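Local coordinates for PfEMP1 variant 1 of strain MC (Plasmodium falciparum, PDB 5LGD), which probably binds a host cell-surface receptor as part of a much larger malaria-parasite protein, of which this is a helical domain of the DBL clan, at residues A9-W14 / D68-Q73; W14-L19 / D101-A106; Q58-W63 / K147-E152. All blocks are in the same frame, centred on the assembly; numbering follows the deposited sequence.

Interaction 1: A9-W14 / D68-Q73; sequences AFFWMW and DHFRKQ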
loop_
_atom_site.group_PDB
_atom_site.type_symbol
_atom_site.label_atom_id
_atom_site.label_comp_id
_atom_site.label_asym_id
_atom_site.label_seq_id
_atom_site.Cartn_x
_atom_site.Cartn_y
_atom_site.Cartn_z
ATOM N N ALA B 9 26.213 -4.994 -5.527
ATOM C CA ALA B 9 26.989 -5.833 -6.461
ATOM C C ALA B 9 28.293 -6.315 -5.829
ATOM O O ALA B 9 28.622 -7.504 -5.930
ATOM C CB ALA B 9 27.299 -5.054 -7.730
ATOM N N PHE B 10 29.038 -5.384 -5.175
ATOM C CA PHE B 10 30.304 -5.708 -4.539
ATOM C C PHE B 10 30.142 -6.711 -3.412
ATOM O O PHE B 10 30.896 -7.688 -3.345
ATOM C CB PHE B 10 31.027 -4.440 -4.053
ATOM C CG PHE B 10 32.350 -4.752 -3.408
ATOM C CD1 PHE B 10 33.489 -4.927 -4.176
ATOM C CD2 PHE B 10 32.453 -4.892 -2.026
ATOM C CE1 PHE B 10 34.703 -5.268 -3.580
ATOM C CE2 PHE B 10 33.678 -5.188 -1.429
ATOM C CZ PHE B 10 34.783 -5.413 -2.211
ATOM N N PHE B 11 29.171 -6.445 -2.519
ATOM C CA PHE B 11 28.832 -7.275 -1.362
ATOM C C PHE B 11 28.716 -8.781 -1.725
ATOM O O PHE B 11 29.354 -9.625 -1.092
ATOM C CB PHE B 11 27.529 -6.753 -0.693
ATOM C CG PHE B 11 27.092 -7.508 0.541
ATOM C CD1 PHE B 11 26.394 -8.710 0.434
ATOM C CD2 PHE B 11 27.423 -7.046 1.810
ATOM C CE1 PHE B 11 26.026 -9.427 1.578
ATOM C CE2 PHE B 11 27.014 -7.740 2.959
ATOM C CZ PHE B 11 26.356 -8.938 2.835
ATOM N N TRP B 12 27.914 -9.099 -2.743
ATOM C CA TRP B 12 27.667 -10.478 -3.143
ATOM C C TRP B 12 28.821 -11.108 -3.861
ATOM O O TRP B 12 29.127 -12.269 -3.596
ATOM C CB TRP B 12 26.362 -10.572 -3.932
ATOM C CG TRP B 12 25.222 -10.289 -3.013
ATOM C CD1 TRP B 12 24.450 -9.163 -2.979
ATOM C CD2 TRP B 12 24.853 -11.067 -1.869
ATOM N NE1 TRP B 12 23.561 -9.237 -1.935
ATOM C CE2 TRP B 12 23.772 -10.408 -1.250
ATOM C CE3 TRP B 12 25.271 -12.308 -1.363
ATOM C CZ2 TRP B 12 23.129 -10.926 -0.134
ATOM C CZ3 TRP B 12 24.642 -12.808 -0.248
ATOM C CH2 TRP B 12 23.582 -12.123 0.352
ATOM N N MET B 13 29.532 -10.327 -4.662
ATOM C CA MET B 13 30.748 -10.756 -5.349
ATOM C C MET B 13 31.826 -11.171 -4.327
ATOM O O MET B 13 32.495 -12.177 -4.531
ATOM C CB MET B 13 31.284 -9.600 -6.209
ATOM C CG MET B 13 32.349 -10.034 -7.193
ATOM S SD MET B 13 33.656 -8.808 -7.376
ATOM C CE MET B 13 34.261 -8.674 -5.661
ATOM N N TRP B 14 32.019 -10.373 -3.271
ATOM C CA TRP B 14 33.024 -10.611 -2.236
ATOM C C TRP B 14 32.686 -11.892 -1.476
ATOM O O TRP B 14 33.564 -12.746 -1.297
ATOM C CB TRP B 14 33.155 -9.405 -1.293
ATOM C CG TRP B 14 34.220 -9.579 -0.258
ATOM C CD1 TRP B 14 35.489 -9.074 -0.296
ATOM C CD2 TRP B 14 34.113 -10.302 0.981
ATOM N NE1 TRP B 14 36.184 -9.457 0.829
ATOM C CE2 TRP B 14 35.368 -10.228 1.619
ATOM C CE3 TRP B 14 33.078 -11.017 1.610
ATOM C CZ2 TRP B 14 35.623 -10.860 2.839
ATOM C CZ3 TRP B 14 33.339 -11.642 2.822
ATOM C CH2 TRP B 14 34.594 -11.546 3.427
ATOM N N ASP B 68 30.769 -2.580 8.149
ATOM C CA ASP B 68 30.758 -1.173 8.544
ATOM C C ASP B 68 29.974 -0.306 7.572
ATOM O O ASP B 68 29.193 0.527 8.028
ATOM C CB ASP B 68 32.188 -0.655 8.777
ATOM C CG ASP B 68 32.729 -0.999 10.155
ATOM O OD1 ASP B 68 31.947 -0.921 11.142
ATOM O OD2 ASP B 68 33.944 -1.290 10.261
ATOM N N HIS B 69 30.099 -0.545 6.252
ATOM C CA HIS B 69 29.318 0.222 5.272
ATOM C C HIS B 69 27.846 -0.212 5.290
ATOM O O HIS B 69 26.966 0.625 5.085
ATOM C CB HIS B 69 29.897 0.106 3.839
ATOM C CG HIS B 69 29.372 1.179 2.929
ATOM N ND1 HIS B 69 28.468 0.895 1.931
ATOM C CD2 HIS B 69 29.567 2.516 2.966
ATOM C CE1 HIS B 69 28.166 2.049 1.368
ATOM N NE2 HIS B 69 28.799 3.055 1.957
ATOM N N PHE B 70 27.579 -1.508 5.580
ATOM C CA PHE B 70 26.217 -2.059 5.665
ATOM C C PHE B 70 25.414 -1.379 6.770
ATOM O O PHE B 70 24.214 -1.163 6.629
ATOM C CB PHE B 70 26.267 -3.574 5.928
ATOM C CG PHE B 70 24.990 -4.310 5.619
ATOM C CD1 PHE B 70 24.004 -4.459 6.583
ATOM C CD2 PHE B 70 24.779 -4.867 4.370
ATOM C CE1 PHE B 70 22.834 -5.146 6.300
ATOM C CE2 PHE B 70 23.597 -5.532 4.084
ATOM C CZ PHE B 70 22.639 -5.681 5.057
ATOM N N ARG B 71 26.072 -1.105 7.883
ATOM C CA ARG B 71 25.497 -0.457 9.053
ATOM C C ARG B 71 25.226 1.034 8.800
ATOM O O ARG B 71 24.564 1.679 9.611
ATOM C CB ARG B 71 26.399 -0.663 10.279
ATOM C CG ARG B 71 26.387 -2.108 10.746
ATOM C CD ARG B 71 27.107 -2.260 12.073
ATOM N NE ARG B 71 27.226 -3.676 12.412
ATOM C CZ ARG B 71 28.365 -4.355 12.439
ATOM N NH1 ARG B 71 28.366 -5.648 12.738
ATOM N NH2 ARG B 71 29.519 -3.739 12.216
ATOM N N LYS B 72 25.737 1.581 7.672
ATOM C CA LYS B 72 25.524 2.984 7.326
ATOM C C LYS B 72 24.298 3.188 6.422
ATOM O O LYS B 72 23.956 4.348 6.162
ATOM C CB LYS B 72 26.798 3.626 6.752
ATOM C CG LYS B 72 27.797 3.936 7.855
ATOM C CD LYS B 72 29.252 3.884 7.419
ATOM C CE LYS B 72 30.139 3.793 8.643
ATOM N NZ LYS B 72 31.580 3.965 8.325
ATOM N N GLN B 73 23.584 2.077 6.006
ATOM C CA GLN B 73 22.381 2.192 5.159
ATOM C C GLN B 73 21.243 2.976 5.834
ATOM O O GLN B 73 20.930 2.760 7.012
ATOM C CB GLN B 73 21.888 0.853 4.657
ATOM C CG GLN B 73 22.904 0.043 3.855
ATOM C CD GLN B 73 22.324 -1.323 3.622
ATOM O OE1 GLN B 73 21.585 -1.556 2.661
ATOM N NE2 GLN B 73 22.600 -2.234 4.535
#

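Interaction 2: W14-L19 / D101-A106; sequences WVHDML and DTYGDA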
loop_
_atom_site.group_PDB
_atom_site.type_symbol
_atom_site.label_atom_id
_atom_site.label_comp_id
_atom_site.label_asym_id
_atom_site.label_seq_id
_atom_site.Cartn_x
_atom_site.Cartn_y
_atom_site.Cartn_z
ATOM N N TRP B 14 32.019 -10.373 -3.271
ATOM C CA TRP B 14 33.024 -10.611 -2.236
ATOM C C TRP B 14 32.686 -11.892 -1.476
ATOM O O TRP B 14 33.564 -12.746 -1.297
ATOM C CB TRP B 14 33.155 -9.405 -1.293
ATOM C CG TRP B 14 34.220 -9.579 -0.258
ATOM C CD1 TRP B 14 35.489 -9.074 -0.296
ATOM C CD2 TRP B 14 34.113 -10.302 0.981
ATOM N NE1 TRP B 14 36.184 -9.457 0.829
ATOM C CE2 TRP B 14 35.368 -10.228 1.619
ATOM C CE3 TRP B 14 33.078 -11.017 1.610
ATOM C CZ2 TRP B 14 35.623 -10.860 2.839
ATOM C CZ3 TRP B 14 33.339 -11.642 2.822
ATOM C CH2 TRP B 14 34.594 -11.546 3.427
ATOM N N VAL B 15 31.429 -12.012 -1.029
ATOM C CA VAL B 15 30.864 -13.174 -0.328
ATOM C C VAL B 15 31.073 -14.441 -1.191
ATOM O O VAL B 15 31.621 -15.437 -0.711
ATOM C CB VAL B 15 29.373 -12.929 0.053
ATOM C CG1 VAL B 15 28.662 -14.234 0.415
ATOM C CG2 VAL B 15 29.264 -11.930 1.204
ATOM N N HIS B 16 30.666 -14.386 -2.465
ATOM C CA HIS B 16 30.834 -15.484 -3.399
ATOM C C HIS B 16 32.319 -15.895 -3.556
ATOM O O HIS B 16 32.660 -17.077 -3.405
ATOM C CB HIS B 16 30.232 -15.085 -4.769
ATOM C CG HIS B 16 30.563 -16.055 -5.851
ATOM N ND1 HIS B 16 31.653 -15.862 -6.678
ATOM C CD2 HIS B 16 29.951 -17.207 -6.194
ATOM C CE1 HIS B 16 31.662 -16.893 -7.495
ATOM N NE2 HIS B 16 30.648 -17.716 -7.252
ATOM N N ASP B 17 33.184 -14.926 -3.894
ATOM C CA ASP B 17 34.619 -15.168 -4.086
ATOM C C ASP B 17 35.321 -15.653 -2.798
ATOM O O ASP B 17 36.235 -16.464 -2.896
ATOM C CB ASP B 17 35.315 -13.901 -4.630
ATOM C CG ASP B 17 34.820 -13.418 -5.985
ATOM O OD1 ASP B 17 33.942 -14.093 -6.586
ATOM O OD2 ASP B 17 35.277 -12.362 -6.429
ATOM N N MET B 18 34.890 -15.200 -1.599
ATOM C CA MET B 18 35.553 -15.705 -0.405
ATOM C C MET B 18 35.159 -17.189 -0.165
ATOM O O MET B 18 36.042 -18.010 0.127
ATOM C CB MET B 18 35.408 -14.767 0.816
ATOM C CG MET B 18 34.288 -15.093 1.760
ATOM S SD MET B 18 34.820 -16.331 2.959
ATOM C CE MET B 18 33.401 -16.408 3.911
ATOM N N LEU B 19 33.888 -17.546 -0.426
ATOM C CA LEU B 19 33.384 -18.920 -0.272
ATOM C C LEU B 19 34.074 -19.868 -1.219
ATOM O O LEU B 19 34.419 -20.996 -0.832
ATOM C CB LEU B 19 31.861 -18.963 -0.469
ATOM C CG LEU B 19 31.036 -18.257 0.646
ATOM C CD1 LEU B 19 29.553 -18.269 0.323
ATOM C CD2 LEU B 19 31.250 -18.911 1.977
ATOM N N ASP B 101 21.039 -17.521 -7.687
ATOM C CA ASP B 101 20.280 -16.586 -8.532
ATOM C C ASP B 101 21.228 -15.636 -9.296
ATOM O O ASP B 101 20.950 -15.279 -10.434
ATOM C CB ASP B 101 19.336 -15.738 -7.649
ATOM C CG ASP B 101 18.090 -16.452 -7.151
ATOM O OD1 ASP B 101 17.914 -17.655 -7.482
ATOM O OD2 ASP B 101 17.297 -15.814 -6.415
ATOM N N THR B 102 22.341 -15.243 -8.657
ATOM C CA THR B 102 23.342 -14.347 -9.205
ATOM C C THR B 102 24.325 -15.045 -10.146
ATOM O O THR B 102 24.654 -14.484 -11.184
ATOM C CB THR B 102 24.044 -13.624 -8.047
ATOM O OG1 THR B 102 23.053 -13.060 -7.184
ATOM C CG2 THR B 102 25.000 -12.529 -8.512
ATOM N N TYR B 103 24.773 -16.255 -9.812
ATOM C CA TYR B 103 25.807 -16.955 -10.595
ATOM C C TYR B 103 25.312 -18.060 -11.480
ATOM O O TYR B 103 26.023 -18.449 -12.400
ATOM C CB TYR B 103 26.910 -17.472 -9.663
ATOM C CG TYR B 103 27.716 -16.323 -9.098
ATOM C CD1 TYR B 103 27.250 -15.581 -8.013
ATOM C CD2 TYR B 103 28.910 -15.924 -9.697
ATOM C CE1 TYR B 103 27.954 -14.468 -7.535
ATOM C CE2 TYR B 103 29.616 -14.815 -9.236
ATOM C CZ TYR B 103 29.134 -14.087 -8.157
ATOM O OH TYR B 103 29.878 -13.030 -7.687
ATOM N N GLY B 104 24.182 -18.637 -11.131
ATOM C CA GLY B 104 23.531 -19.689 -11.892
ATOM C C GLY B 104 24.253 -21.020 -11.930
ATOM O O GLY B 104 23.987 -21.814 -12.825
ATOM N N ASP B 105 25.163 -21.271 -10.962
ATOM C CA ASP B 105 25.976 -22.478 -10.894
ATOM C C ASP B 105 25.597 -23.318 -9.682
ATOM O O ASP B 105 26.067 -23.061 -8.580
ATOM C CB ASP B 105 27.464 -22.074 -10.893
ATOM C CG ASP B 105 28.494 -23.179 -11.011
ATOM O OD1 ASP B 105 28.122 -24.365 -10.875
ATOM O OD2 ASP B 105 29.690 -22.852 -11.172
ATOM N N ALA B 106 24.749 -24.338 -9.902
ATOM C CA ALA B 106 24.238 -25.238 -8.866
ATOM C C ALA B 106 25.319 -26.067 -8.177
ATOM O O ALA B 106 25.197 -26.389 -6.987
ATOM C CB ALA B 106 23.172 -26.151 -9.460
HETATM O O HOH W 1 32.707 -13.175 -8.821
#

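Interaction 3: Q58-W63 / K147-E152; sequences QKKTEW and KLLQHE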
loop_
_atom_site.group_PDB
_atom_site.type_symbol
_atom_site.label_atom_id
_atom_site.label_comp_id
_atom_site.label_asym_id
_atom_site.label_seq_id
_atom_site.Cartn_x
_atom_site.Cartn_y
_atom_site.Cartn_z
ATOM N N GLN B 58 43.174 -11.517 6.345
ATOM C CA GLN B 58 42.846 -10.580 5.242
ATOM C C GLN B 58 41.329 -10.517 5.009
ATOM O O GLN B 58 40.784 -9.422 4.833
ATOM C CB GLN B 58 43.524 -11.004 3.920
ATOM C CG GLN B 58 44.632 -10.064 3.459
ATOM C CD GLN B 58 45.948 -10.781 3.197
ATOM O OE1 GLN B 58 46.973 -10.506 3.839
ATOM N NE2 GLN B 58 45.964 -11.693 2.229
ATOM N N LYS B 59 40.645 -11.694 4.994
ATOM C CA LYS B 59 39.191 -11.739 4.777
ATOM C C LYS B 59 38.426 -11.227 5.997
ATOM O O LYS B 59 37.439 -10.528 5.815
ATOM C CB LYS B 59 38.701 -13.122 4.306
ATOM C CG LYS B 59 39.486 -13.704 3.114
ATOM C CD LYS B 59 38.835 -13.411 1.759
ATOM C CE LYS B 59 39.488 -12.247 1.046
ATOM N NZ LYS B 59 38.644 -11.738 -0.084
ATOM N N LYS B 60 38.912 -11.520 7.231
ATOM C CA LYS B 60 38.337 -11.029 8.490
ATOM C C LYS B 60 38.324 -9.493 8.533
ATOM O O LYS B 60 37.329 -8.893 8.976
ATOM C CB LYS B 60 39.124 -11.571 9.699
ATOM C CG LYS B 60 38.662 -12.973 10.128
ATOM C CD LYS B 60 39.363 -13.514 11.391
ATOM C CE LYS B 60 39.256 -12.641 12.635
ATOM N NZ LYS B 60 37.850 -12.419 13.083
ATOM N N THR B 61 39.412 -8.877 8.028
ATOM C CA THR B 61 39.612 -7.420 7.972
ATOM C C THR B 61 38.753 -6.821 6.860
ATOM O O THR B 61 38.108 -5.804 7.074
ATOM C CB THR B 61 41.125 -7.054 7.845
ATOM O OG1 THR B 61 41.888 -7.742 8.841
ATOM C CG2 THR B 61 41.382 -5.558 7.978
ATOM N N GLU B 62 38.736 -7.452 5.672
ATOM C CA GLU B 62 37.919 -6.971 4.550
ATOM C C GLU B 62 36.446 -6.984 4.929
ATOM O O GLU B 62 35.730 -6.017 4.651
ATOM C CB GLU B 62 38.162 -7.806 3.290
ATOM C CG GLU B 62 39.385 -7.347 2.517
ATOM C CD GLU B 62 39.871 -8.282 1.424
ATOM O OE1 GLU B 62 39.040 -8.969 0.784
ATOM O OE2 GLU B 62 41.102 -8.319 1.206
ATOM N N TRP B 63 36.024 -8.072 5.629
ATOM C CA TRP B 63 34.653 -8.296 6.089
ATOM C C TRP B 63 34.199 -7.253 7.079
ATOM O O TRP B 63 33.052 -6.824 6.992
ATOM C CB TRP B 63 34.455 -9.719 6.638
ATOM C CG TRP B 63 33.043 -10.043 7.035
ATOM C CD1 TRP B 63 32.631 -10.552 8.230
ATOM C CD2 TRP B 63 31.871 -9.949 6.212
ATOM N NE1 TRP B 63 31.274 -10.779 8.206
ATOM C CE2 TRP B 63 30.782 -10.420 6.979
ATOM C CE3 TRP B 63 31.623 -9.478 4.910
ATOM C CZ2 TRP B 63 29.467 -10.390 6.503
ATOM C CZ3 TRP B 63 30.323 -9.489 4.427
ATOM C CH2 TRP B 63 29.263 -9.933 5.222
ATOM N N LYS B 147 31.049 -16.726 11.420
ATOM C CA LYS B 147 31.129 -18.104 11.926
ATOM C C LYS B 147 32.142 -18.889 11.087
ATOM O O LYS B 147 33.015 -19.559 11.651
ATOM C CB LYS B 147 29.752 -18.793 11.839
ATOM C CG LYS B 147 28.829 -18.511 13.023
ATOM C CD LYS B 147 28.596 -19.768 13.878
ATOM C CE LYS B 147 27.732 -20.840 13.237
ATOM N NZ LYS B 147 27.864 -22.146 13.939
ATOM N N LEU B 148 32.047 -18.758 9.732
ATOM C CA LEU B 148 32.968 -19.398 8.793
ATOM C C LEU B 148 34.388 -18.911 8.932
ATOM O O LEU B 148 35.291 -19.748 9.032
ATOM C CB LEU B 148 32.507 -19.317 7.328
ATOM C CG LEU B 148 33.407 -20.084 6.362
ATOM C CD1 LEU B 148 33.285 -21.582 6.571
ATOM C CD2 LEU B 148 33.122 -19.725 4.966
ATOM N N LEU B 149 34.600 -17.574 8.989
ATOM C CA LEU B 149 35.949 -17.031 9.193
ATOM C C LEU B 149 36.555 -17.465 10.546
ATOM O O LEU B 149 37.760 -17.678 10.618
ATOM C CB LEU B 149 36.028 -15.515 8.980
ATOM C CG LEU B 149 35.864 -15.034 7.523
ATOM C CD1 LEU B 149 35.771 -13.509 7.461
ATOM C CD2 LEU B 149 36.995 -15.572 6.598
ATOM N N GLN B 150 35.711 -17.696 11.572
ATOM C CA GLN B 150 36.143 -18.195 12.886
ATOM C C GLN B 150 36.604 -19.656 12.721
ATOM O O GLN B 150 37.688 -20.025 13.192
ATOM C CB GLN B 150 34.998 -18.097 13.911
ATOM C CG GLN B 150 35.047 -16.828 14.769
ATOM C CD GLN B 150 33.743 -16.077 14.919
ATOM O OE1 GLN B 150 32.661 -16.650 15.124
ATOM N NE2 GLN B 150 33.846 -14.754 14.914
ATOM N N HIS B 151 35.793 -20.466 11.995
ATOM C CA HIS B 151 36.090 -21.869 11.694
ATOM C C HIS B 151 37.415 -21.984 10.929
ATOM O O HIS B 151 38.221 -22.878 11.215
ATOM C CB HIS B 151 34.944 -22.512 10.892
ATOM C CG HIS B 151 35.279 -23.868 10.352
ATOM N ND1 HIS B 151 35.088 -25.008 11.109
ATOM C CD2 HIS B 151 35.827 -24.214 9.165
ATOM C CE1 HIS B 151 35.501 -26.009 10.352
ATOM N NE2 HIS B 151 35.954 -25.581 9.171
ATOM N N GLU B 152 37.637 -21.065 9.980
ATOM C CA GLU B 152 38.831 -20.998 9.142
ATOM C C GLU B 152 40.073 -20.728 9.972
ATOM O O GLU B 152 41.124 -21.304 9.704
ATOM C CB GLU B 152 38.652 -19.964 8.011
ATOM C CG GLU B 152 37.631 -20.368 6.953
ATOM C CD GLU B 152 37.933 -21.637 6.174
ATOM O OE1 GLU B 152 38.498 -21.520 5.063
ATOM O OE2 GLU B 152 37.513 -22.733 6.619
#

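Interaction 1: A9-W14 / D68-Q73
Phe11 of helix 7-29 meets Phe70 of helix 45-70 in a small buried aromatic contact within the helical bundle of this PfEMP1 domain of the DBL clan, where helices 7-29, 45-70 and 144-162 lie side by side. A type I beta turn spans Phe70 to Gln73. The two rings account for the whole contact. Both side chains have CG anti to the backbone N, which sends each ring out toward the other helix. They touch at one corner, Phe11 CE2 to Phe70 CD2 at 3.9 Å, with centroids 5.7 Å apart and planes inclined by 38°, an oblique aromatic pairing.

The Phe11 ring also meets Trp12, its neighbour in the helix: it comes edge-on, with CD1 3.5 Å above the centre of the Trp12 ring plane. Phe70 in turn touches Phe85, Leu86 and Leu89 of helix 82-90. Both phenylalanines also reach the chain of another protein in the assembly: an aromatic side chain of that chain meets Phe11 edge-to-face, and Phe70 packs on an aromatic ring there too.

The polar contacts gather round the turn. Arg71 NH2 and Asp68 form only a long salt bridge, and Arg71 has a second acidic partner, Asp83, through NE. The Gln73 amide is held at both ends. Its OE1 is hydrogen-bonded to a polar side chain of the other protein, while NE2 folds back 3.1 Å above the Phe70 ring plane, over the centre, and donates to Phe70 O at 2.9 Å, the N-H nearly straight (166°) and directed onto a carbonyl lone pair.

Interaction 2: W14-L19 / D101-A106
His16 turns its ring toward Tyr103 with chi1 at 170°, which places CG opposite the backbone N, whereas Tyr103, at chi1 -70°, keeps CG beside its own N and extends its phenol back to helix 7-29. The result is a face-to-face stack: ring centroids 3.5 Å apart, planes only 6° from parallel, with His16 CG 3.4 Å from Tyr103 CZ.

The imidazole is gripped at both nitrogens. ND1 donates to Asp17 OD1 of the same helix at 2.9 Å, close to the ring plane, and NE2 is hydrogen-bonded to Glu108 OE1 of helix 106-118. Together these bonds fix the rotation of the ring and hold it flat against the tyrosine face. A water bridges Asp17 OD1 and Tyr103 OH, donating to Asp17 OD1 at 2.7 Å and lying 3.1 Å from Tyr103 OH.

The backbone between helices 92-103 and 106-118 sets the second shell. Gly104, with positive phi, leaves the first helix right after Tyr103, and Asp105 is the N-cap of the second, its OD1 accepting from Glu108 N. The cap thus probably helps to position Glu108, which holds His16 NE2.

With a carboxylate at each nitrogen, His16 would probably favour the doubly protonated, positively charged form, which would sit favourably against the electron-rich phenol ring.

Interaction 3: Q58-W63 / K147-E152
Helix 58-63 and helix 147-152 run nearly antiparallel (159° between their directions) with axes 10.4 Å apart at closest approach, and Lys60 CA and Leu149 CA are the closest pair, 6.5 Å apart.

Leu149 carries the contact, inserted among Lys59, Lys60 and Trp63, whose spacing along the chain spans one turn of the opposing helix. Its CD1 lies on the backbone, 3.7 Å from Lys60 CA, and also reaches Trp63 CB at 4.1 Å. The other branch, CD2, rests against Lys59 CB at 3.8 Å. From the flank, Lys60 slides past Leu149 in the opposite direction, bringing its CG to 3.8 Å from Leu149 CB, so aliphatic stems rather than charged ends make the interface.

Lys59 begins by pointing at Leu149 but bends at chi2 and chi3, turning its ammonium away from the leucine. NZ then forms a salt bridge of 2.9 Å with Glu62 OE1, met on the syn side of the carboxylate and 29° out of its plane.

Helix 7-29 completes the three-helix core: Lys59 lies on its Trp14 and Met18, Leu148 packs on Met18 and Leu19, and Glu152 makes a salt bridge to Arg26. Trp63 NE1 bonds to Asp146 of helix 144-162, and farther along the Cys49-Cys159 disulfide ties that helix covalently to helix 45-70.

Overall arrangement
Segments 9-14 and 14-19 of interactions 1 and 2 meet at Trp14, which reaches interaction 3 through Glu62 and Trp63: its NE1 lies 2.9 Å from Glu62 OE1, a probable hydrogen bond, and Trp14 CZ3 packs 3.5 Å from Trp63 CE3. Interaction 1 touches interaction 2 through Met13 CA, 3.4 Å from Tyr103 OH, and interaction 3 through Phe11. Helix 7-29 therefore serves both the three-helix core and the smaller helices beside it. The centres lie about 15 to 17 Å apart. The chain of the other protein makes aromatic contacts at interaction 1 and reaches interaction 2 only through Asp101, whereas interaction 3, near the chain centre, is not touched by it.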